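Local coordinates for protein histidinol-phosphatase (Listeria monocytogenes serotype 4b str. H7858, PDB 6NLR) that probably hydrolyses L-histidinol phosphate to L-histidinol and phosphate in histidine biosynthesis, using a trinuclear metal centre of the PHP family, at residues E22-A27 and D33-V38; S121-E126 and S133-A138. All coordinates share one frame; numbering follows the deposited sequence.

Interaction 1. Residues E22-A27 and D33-V38; sequences EMVLKA and DEYSIV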
ATOM      1  N   GLU A  22      16.840 -12.626  -5.055  1.00 33.05           N
ATOM      2  CA  GLU A  22      17.684 -12.406  -3.843  1.00 34.47           C
ATOM      3  C   GLU A  22      16.757 -12.073  -2.670  1.00 31.53           C
ATOM      4  O   GLU A  22      17.041 -12.471  -1.544  1.00 28.32           O
ATOM      5  CB  GLU A  22      18.756 -11.331  -4.071  1.00 38.98           C
ATOM      6  CG  GLU A  22      19.763 -11.674  -5.169  1.00 47.94           C
ATOM      7  CD  GLU A  22      20.390 -13.069  -5.149  1.00 60.03           C
ATOM      8  OE1 GLU A  22      21.065 -13.405  -4.148  1.00 62.59           O
ATOM      9  OE2 GLU A  22      20.211 -13.832  -6.149  1.00 77.49           O
HETATM   10  N   MSE A  23      15.635 -11.387  -2.945  1.00 26.81           N
HETATM   11  CA  MSE A  23      14.670 -11.065  -1.901  1.00 27.27           C
HETATM   12  C   MSE A  23      14.000 -12.354  -1.402  1.00 29.35           C
HETATM   13  O   MSE A  23      13.854 -12.565  -0.197  1.00 29.01           O
HETATM   14  CB  MSE A  23      13.662 -10.028  -2.412  1.00 24.32           C
HETATM   15  CG  MSE A  23      14.302  -8.741  -2.855  1.00 27.71           C
HETATM   16 SE   MSE A  23      13.016  -7.526  -3.676  1.00 28.81          SE
HETATM   17  CE  MSE A  23      11.834  -7.200  -2.155  1.00 29.14           C
ATOM     18  N   VAL A  24      13.645 -13.250  -2.332  1.00 28.19           N
ATOM     19  CA  VAL A  24      12.982 -14.494  -1.982  1.00 27.39           C
ATOM     20  C   VAL A  24      13.945 -15.371  -1.177  1.00 27.41           C
ATOM     21  O   VAL A  24      13.516 -15.949  -0.169  1.00 27.25           O
ATOM     22  CB  VAL A  24      12.440 -15.192  -3.243  1.00 28.08           C
ATOM     23  CG1 VAL A  24      12.200 -16.687  -3.039  1.00 29.82           C
ATOM     24  CG2 VAL A  24      11.176 -14.494  -3.725  1.00 29.86           C
ATOM     25  N   LEU A  25      15.216 -15.453  -1.583  1.00 28.07           N
ATOM     26  CA  LEU A  25      16.235 -16.255  -0.858  1.00 29.08           C
ATOM     27  C   LEU A  25      16.373 -15.713   0.570  1.00 30.50           C
ATOM     28  O   LEU A  25      16.517 -16.528   1.511  1.00 30.64           O
ATOM     29  CB  LEU A  25      17.568 -16.231  -1.616  1.00 31.77           C
ATOM     30  CG  LEU A  25      17.650 -17.138  -2.850  1.00 33.27           C
ATOM     31  CD1 LEU A  25      18.874 -16.793  -3.719  1.00 34.20           C
ATOM     32  CD2 LEU A  25      17.694 -18.614  -2.431  1.00 33.54           C
ATOM     33  N   LYS A  26      16.324 -14.393   0.750  1.00 29.78           N
ATOM     34  CA  LYS A  26      16.405 -13.783   2.101  1.00 31.21           C
ATOM     35  C   LYS A  26      15.141 -14.136   2.903  1.00 28.50           C
ATOM     36  O   LYS A  26      15.274 -14.471   4.078  1.00 29.94           O
ATOM     37  CB  LYS A  26      16.579 -12.265   2.024  1.00 31.07           C
ATOM     38  CG  LYS A  26      16.829 -11.601   3.369  1.00 35.07           C
ATOM     39  CD  LYS A  26      18.154 -11.941   3.954  1.00 40.88           C
ATOM     40  CE  LYS A  26      18.394 -11.246   5.274  1.00 47.91           C
ATOM     41  NZ  LYS A  26      19.777 -11.513   5.748  1.00 54.57           N
ATOM     42  N   ALA A  27      13.957 -14.049   2.303  1.00 27.56           N
ATOM     43  CA  ALA A  27      12.695 -14.428   2.980  1.00 28.14           C
ATOM     44  C   ALA A  27      12.803 -15.882   3.462  1.00 28.54           C
ATOM     45  O   ALA A  27      12.402 -16.149   4.614  1.00 28.38           O
ATOM     46  CB  ALA A  27      11.490 -14.183   2.111  1.00 25.96           C
ATOM     47  N   ASP A  33       7.138 -18.682   5.155  1.00 31.15           N
ATOM     48  CA  ASP A  33       6.612 -19.811   4.349  1.00 35.75           C
ATOM     49  C   ASP A  33       5.609 -19.291   3.311  1.00 32.33           C
ATOM     50  O   ASP A  33       5.235 -20.067   2.456  1.00 30.89           O
ATOM     51  CB  ASP A  33       6.049 -20.921   5.231  1.00 43.14           C
ATOM     52  CG  ASP A  33       5.240 -20.402   6.385  1.00 52.21           C
ATOM     53  OD1 ASP A  33       4.253 -19.698   6.091  1.00 56.72           O
ATOM     54  OD2 ASP A  33       5.650 -20.653   7.557  1.00 56.63           O
ATOM     55  N   GLU A  34       5.247 -18.009   3.329  1.00 28.93           N
ATOM     56  CA  GLU A  34       4.278 -17.448   2.358  1.00 27.96           C
ATOM     57  C   GLU A  34       4.660 -16.004   2.046  1.00 26.83           C
ATOM     58  O   GLU A  34       5.033 -15.264   2.972  1.00 26.77           O
ATOM     59  CB  GLU A  34       2.877 -17.566   2.924  1.00 28.92           C
ATOM     60  CG  GLU A  34       1.809 -17.340   1.901  1.00 33.00           C
ATOM     61  CD  GLU A  34       0.418 -17.714   2.380  1.00 35.13           C
ATOM     62  OE1 GLU A  34       0.304 -18.119   3.522  1.00 33.06           O
ATOM     63  OE2 GLU A  34      -0.537 -17.575   1.600  1.00 41.78           O
ATOM     64  N   TYR A  35       4.599 -15.629   0.773  1.00 26.44           N
ATOM     65  CA  TYR A  35       5.260 -14.415   0.246  1.00 25.88           C
ATOM     66  C   TYR A  35       4.480 -13.923  -0.971  1.00 26.71           C
ATOM     67  O   TYR A  35       4.354 -14.697  -1.938  1.00 29.25           O
ATOM     68  CB  TYR A  35       6.714 -14.779  -0.037  1.00 25.43           C
ATOM     69  CG  TYR A  35       7.619 -13.655  -0.465  1.00 25.61           C
ATOM     70  CD1 TYR A  35       7.640 -13.239  -1.786  1.00 25.76           C
ATOM     71  CD2 TYR A  35       8.505 -13.065   0.416  1.00 26.93           C
ATOM     72  CE1 TYR A  35       8.510 -12.261  -2.222  1.00 26.59           C
ATOM     73  CE2 TYR A  35       9.365 -12.064   0.001  1.00 28.45           C
ATOM     74  CZ  TYR A  35       9.380 -11.669  -1.326  1.00 27.10           C
ATOM     75  OH  TYR A  35      10.244 -10.713  -1.776  1.00 27.14           O
ATOM     76  N   SER A  36       3.981 -12.687  -0.924  1.00 23.82           N
ATOM     77  CA  SER A  36       3.217 -12.059  -2.026  1.00 24.09           C
ATOM     78  C   SER A  36       4.075 -10.993  -2.714  1.00 24.70           C
ATOM     79  O   SER A  36       4.580 -10.058  -2.059  1.00 22.31           O
ATOM     80  CB  SER A  36       1.889 -11.512  -1.548  1.00 25.53           C
ATOM     81  OG  SER A  36       1.006 -12.566  -1.194  1.00 25.97           O
ATOM     82  N   ILE A  37       4.224 -11.161  -4.022  1.00 23.31           N
ATOM     83  CA  ILE A  37       4.787 -10.156  -4.942  1.00 25.19           C
ATOM     84  C   ILE A  37       3.606  -9.348  -5.460  1.00 26.66           C
ATOM     85  O   ILE A  37       2.807  -9.905  -6.248  1.00 25.74           O
ATOM     86  CB  ILE A  37       5.567 -10.829  -6.070  1.00 26.24           C
ATOM     87  CG1 ILE A  37       6.678 -11.724  -5.516  1.00 27.91           C
ATOM     88  CG2 ILE A  37       6.097  -9.765  -7.021  1.00 27.82           C
ATOM     89  CD1 ILE A  37       7.218 -12.696  -6.528  1.00 31.08           C
ATOM     90  N   VAL A  38       3.500  -8.102  -5.007  1.00 22.75           N
ATOM     91  CA  VAL A  38       2.382  -7.210  -5.366  1.00 25.22           C
ATOM     92  C   VAL A  38       2.984  -5.912  -5.903  1.00 24.05           C
ATOM     93  O   VAL A  38       2.969  -4.869  -5.212  1.00 24.20           O
ATOM     94  CB  VAL A  38       1.401  -7.037  -4.188  1.00 25.26           C
ATOM     95  CG1 VAL A  38       0.549  -8.290  -4.035  1.00 26.11           C
ATOM     96  CG2 VAL A  38       2.106  -6.726  -2.878  1.00 26.29           C
TER
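Tyr35 reaches from its strand to helix 20-29 and makes every close side-chain contact between 22-27 and 33-38. Its CG lies anti to the backbone N (chi1 -175°), which sends the ring straight out from the strand across a gap of about 10 Å between the two short axes. Two helix side chains meet the ring carbons obliquely, both from the same side of the ring plane. Ala27 CB rests 3.6 Å from Tyr35 CD2 and almost as near to CE2, while Val24 CG2 comes 3.8 Å from Tyr35 CE1. With Val24 CG1 anti to the backbone N (chi1 159°), CG2 is anti to the carbonyl carbon, and it is this methyl that meets the ring. Farther out, Met23, a selenomethionine, crosses the end of the tyrosine at about a right angle: its CB is 3.5 Å from Tyr35 OH, and the chain bends at its last torsion so that CE also comes within 3.9 Å of that oxygen.

The helix segment runs nearly antiparallel to the strand (158°), as expected within the beta-alpha-beta unit formed by strand 3-7, helix 20-29 and strand 34-40. Val24 also touches Ile88 and Ile78, and the Tyr35 side chain also touches Leu86 and Ile265.

Contact here is by dispersion: two methyls meet the ring carbons, and the hydroxyl is brought against carbon rather than against a polar group of the helix segment.

Interaction 2. Residues S121-E126 and S133-A138; sequences SLHFLE and SIDFSA. Unlike the reference sequence in segment 133-138: Ile134 (reference Leu). With MN (manganese (II) ion), chain E.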
ATOM      1  N   SER A 121      -4.403   0.239  -2.631  1.00 20.09           N
ATOM      2  CA  SER A 121      -3.691   1.319  -1.909  1.00 20.27           C
ATOM      3  C   SER A 121      -4.091   2.688  -2.468  1.00 19.38           C
ATOM      4  O   SER A 121      -4.139   2.849  -3.702  1.00 18.97           O
ATOM      5  CB  SER A 121      -2.207   1.126  -2.011  1.00 21.12           C
ATOM      6  OG  SER A 121      -1.825   0.001  -1.250  1.00 23.27           O
ATOM      7  N   LEU A 122      -4.278   3.646  -1.580  1.00 19.42           N
ATOM      8  CA  LEU A 122      -4.432   5.078  -1.941  1.00 21.07           C
ATOM      9  C   LEU A 122      -3.074   5.793  -1.794  1.00 19.47           C
ATOM     10  O   LEU A 122      -2.550   5.879  -0.648  1.00 17.81           O
ATOM     11  CB  LEU A 122      -5.511   5.687  -1.047  1.00 20.38           C
ATOM     12  CG  LEU A 122      -5.857   7.135  -1.357  1.00 22.40           C
ATOM     13  CD1 LEU A 122      -6.603   7.234  -2.689  1.00 25.64           C
ATOM     14  CD2 LEU A 122      -6.648   7.736  -0.222  1.00 23.62           C
ATOM     15  N   HIS A 123      -2.564   6.359  -2.891  1.00 18.04           N
ATOM     16  CA  HIS A 123      -1.252   7.070  -2.938  1.00 19.75           C
ATOM     17  C   HIS A 123      -1.406   8.509  -3.443  1.00 20.78           C
ATOM     18  O   HIS A 123      -0.445   9.283  -3.276  1.00 19.56           O
ATOM     19  CB  HIS A 123      -0.236   6.348  -3.835  1.00 20.65           C
ATOM     20  CG  HIS A 123       0.137   4.968  -3.400  1.00 21.70           C
ATOM     21  ND1 HIS A 123      -0.047   3.873  -4.225  1.00 23.73           N
ATOM     22  CD2 HIS A 123       0.663   4.489  -2.255  1.00 21.47           C
ATOM     23  CE1 HIS A 123       0.357   2.780  -3.602  1.00 22.53           C
ATOM     24  NE2 HIS A 123       0.770   3.126  -2.395  1.00 23.41           N
ATOM     25  N   PHE A 124      -2.537   8.858  -4.056  1.00 21.14           N
ATOM     26  CA  PHE A 124      -2.753  10.171  -4.708  1.00 22.21           C
ATOM     27  C   PHE A 124      -4.101  10.746  -4.267  1.00 22.22           C
ATOM     28  O   PHE A 124      -5.105  10.011  -4.209  1.00 22.17           O
ATOM     29  CB  PHE A 124      -2.730  10.035  -6.229  1.00 24.63           C
ATOM     30  CG  PHE A 124      -1.411   9.603  -6.816  1.00 25.11           C
ATOM     31  CD1 PHE A 124      -0.420  10.532  -7.083  1.00 25.17           C
ATOM     32  CD2 PHE A 124      -1.187   8.268  -7.141  1.00 24.72           C
ATOM     33  CE1 PHE A 124       0.783  10.128  -7.647  1.00 26.71           C
ATOM     34  CE2 PHE A 124       0.021   7.865  -7.682  1.00 25.12           C
ATOM     35  CZ  PHE A 124       1.002   8.795  -7.929  1.00 26.81           C
ATOM     36  N   LEU A 125      -4.113  12.038  -3.970  1.00 22.98           N
ATOM     37  CA  LEU A 125      -5.335  12.830  -3.700  1.00 22.59           C
ATOM     38  C   LEU A 125      -5.337  14.040  -4.611  1.00 21.37           C
ATOM     39  O   LEU A 125      -4.259  14.481  -5.038  1.00 22.34           O
ATOM     40  CB  LEU A 125      -5.293  13.354  -2.263  1.00 22.66           C
ATOM     41  CG  LEU A 125      -5.663  12.388  -1.168  1.00 26.30           C
ATOM     42  CD1 LEU A 125      -5.479  13.082   0.180  1.00 23.85           C
ATOM     43  CD2 LEU A 125      -7.088  11.901  -1.366  1.00 27.85           C
ATOM     44  N   GLU A 126      -6.520  14.588  -4.848  0.51 20.99           N
ATOM     45  CA  GLU A 126      -6.658  15.929  -5.462  0.51 23.01           C
ATOM     46  C   GLU A 126      -5.899  16.927  -4.583  0.51 22.19           C
ATOM     47  O   GLU A 126      -6.090  16.902  -3.342  0.51 21.88           O
ATOM     48  CB  GLU A 126      -8.127  16.324  -5.612  0.51 23.00           C
ATOM     49  CG  GLU A 126      -8.294  17.820  -5.728  0.51 24.50           C
ATOM     50  CD  GLU A 126      -9.561  18.287  -6.403  0.51 25.13           C
ATOM     51  OE1 GLU A 126     -10.491  17.445  -6.559  0.51 28.13           O
ATOM     52  OE2 GLU A 126      -9.608  19.473  -6.771  0.51 22.69           O
ATOM     53  N   SER A 133       0.824  13.526  -4.742  1.00 20.83           N
ATOM     54  CA  SER A 133       1.298  12.313  -4.044  1.00 21.27           C
ATOM     55  C   SER A 133       1.184  12.513  -2.531  1.00 20.09           C
ATOM     56  O   SER A 133       1.615  13.552  -2.030  1.00 21.77           O
ATOM     57  CB  SER A 133       2.713  12.012  -4.445  1.00 22.04           C
ATOM     58  OG  SER A 133       3.221  10.930  -3.679  1.00 19.46           O
ATOM     59  N   ILE A 134       0.692  11.494  -1.838  1.00 21.09           N
ATOM     60  CA  ILE A 134       0.624  11.403  -0.357  1.00 21.98           C
ATOM     61  C   ILE A 134       2.020  11.072   0.192  1.00 22.90           C
ATOM     62  O   ILE A 134       2.317  11.508   1.320  1.00 21.17           O
ATOM     63  CB  ILE A 134      -0.411  10.336   0.050  1.00 22.97           C
ATOM     64  CG1 ILE A 134      -1.822  10.777  -0.342  1.00 25.62           C
ATOM     65  CG2 ILE A 134      -0.300   9.994   1.531  1.00 23.57           C
ATOM     66  CD1 ILE A 134      -2.810   9.639  -0.459  1.00 24.69           C
ATOM     67  N   ASP A 135       2.850  10.344  -0.563  1.00 21.59           N
ATOM     68  CA  ASP A 135       4.008   9.623   0.043  1.00 26.33           C
ATOM     69  C   ASP A 135       5.344   9.922  -0.656  1.00 24.54           C
ATOM     70  O   ASP A 135       6.306   9.256  -0.321  1.00 26.82           O
ATOM     71  CB  ASP A 135       3.727   8.112   0.097  1.00 28.07           C
ATOM     72  CG  ASP A 135       3.553   7.433  -1.250  1.00 28.96           C
ATOM     73  OD1 ASP A 135       3.464   8.133  -2.259  1.00 34.76           O
ATOM     74  OD2 ASP A 135       3.506   6.201  -1.277  1.00 35.64           O
ATOM     75  N   PHE A 136       5.441  10.917  -1.539  1.00 23.95           N
ATOM     76  CA  PHE A 136       6.712  11.171  -2.253  1.00 22.70           C
ATOM     77  C   PHE A 136       7.716  11.848  -1.307  1.00 23.74           C
ATOM     78  O   PHE A 136       8.830  11.372  -1.166  1.00 24.28           O
ATOM     79  CB  PHE A 136       6.496  11.959  -3.543  1.00 23.31           C
ATOM     80  CG  PHE A 136       7.786  12.160  -4.295  1.00 25.68           C
ATOM     81  CD1 PHE A 136       8.387  11.102  -4.973  1.00 27.77           C
ATOM     82  CD2 PHE A 136       8.440  13.382  -4.258  1.00 26.19           C
ATOM     83  CE1 PHE A 136       9.601  11.285  -5.623  1.00 29.39           C
ATOM     84  CE2 PHE A 136       9.673  13.549  -4.875  1.00 28.20           C
ATOM     85  CZ  PHE A 136      10.241  12.512  -5.568  1.00 28.17           C
ATOM     86  N   SER A 137       7.368  12.966  -0.686  1.00 23.04           N
ATOM     87  CA  SER A 137       8.303  13.680   0.212  1.00 24.62           C
ATOM     88  C   SER A 137       7.507  14.625   1.108  1.00 24.88           C
ATOM     89  O   SER A 137       6.387  15.054   0.706  1.00 21.98           O
ATOM     90  CB  SER A 137       9.380  14.427  -0.559  1.00 26.59           C
ATOM     91  OG  SER A 137       8.876  15.695  -0.999  1.00 26.81           O
ATOM     92  N   ALA A 138       8.072  14.947   2.265  1.00 23.69           N
ATOM     93  CA  ALA A 138       7.446  15.859   3.246  1.00 26.19           C
ATOM     94  C   ALA A 138       7.097  17.190   2.563  1.00 25.96           C
ATOM     95  O   ALA A 138       5.963  17.679   2.762  1.00 24.93           O
ATOM     96  CB  ALA A 138       8.376  16.051   4.410  1.00 25.58           C
TER
HETATM   97 MN    MN E 302       1.851   1.770  -1.234  0.78 16.40          MN
HETATM   98  O   HOH W   1       2.360   8.665  -4.708  1.00 38.61           O
HETATM   99  O   HOH W   2       2.907   3.482  -0.072  1.00 42.97           O
HETATM  100  O   HOH W   3       2.930   0.515  -0.527  1.00 18.48           O
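Ile134 lies against the backbone of His123, and these two residues have the largest surfaces buried in the contact. The amide of Ile134 donates to His123 O over 2.9 Å, nearly straight at the hydrogen (176°), with the donor tilted from the carbonyl plane. With CG1 anti to the carbonyl carbon (chi1 -67°), the isoleucine chain runs back along the opposing peptide: CD1 is 3.5 Å from His123 C. The same methyl lies 4.0 Å from Leu122 CG and equally far from Leu125 CG. Tyr159 and Ile145, from two helices, also touch Ile134.

The His123 ring turns to the metal site. Its NE2 binds manganese at 2.1 Å, in company with Glu93, His181 and two waters, and ND1 hydrogen-bonds Asp95 OD1, which should fix the ring's rotation. Asp135 approaches from 133-138, its carboxylate plane only 18° from the imidazole plane and OD2 3.5 Å from His123 CD2. One metal-bound water donates to OD2, making Asp135 a second-shell partner of the manganese.

Ser133, the third large contributor, pairs with Phe124 in an antiparallel non-hydrogen-bonded bridge at the end of the beta hairpin of strands 117-127 and 130-133, where 133-138 leads on to helix 138-149. Its OG receives Asp135 N in an ST turn. A separate water, not bound to the metal, donates to His123 O and Asp135 OD1 and accepts from Ser133 OG, over one face of the Phe124 ring toward its rim.

Apolar packing on Ile134 and the two bonds to His123 O thus tie the loop to the backbone of a metal ligand, while the Asp135 carboxylate would probably polarise the metal-bound water.

How the interactions relate
Interactions 1 and 2 lie about 26 Å apart between centres, on opposite sides of the chain's centre, with nearest atoms about 8 Å apart and without making contact. They come in series along the chain, both within the PHP domain, and both reach the five-stranded mixed sheet. Strand 34-40 is its second member; strand 117-127 is the fourth, with strand 87-95 between them and the antiparallel edge strand 130-133 beyond. Interaction 1 packs a helix on the sheet near the start of the chain, whereas interaction 2 is at the metal centre itself. The intervening strand 87-95 carries Glu93, a ligand shared by manganese and cobalt.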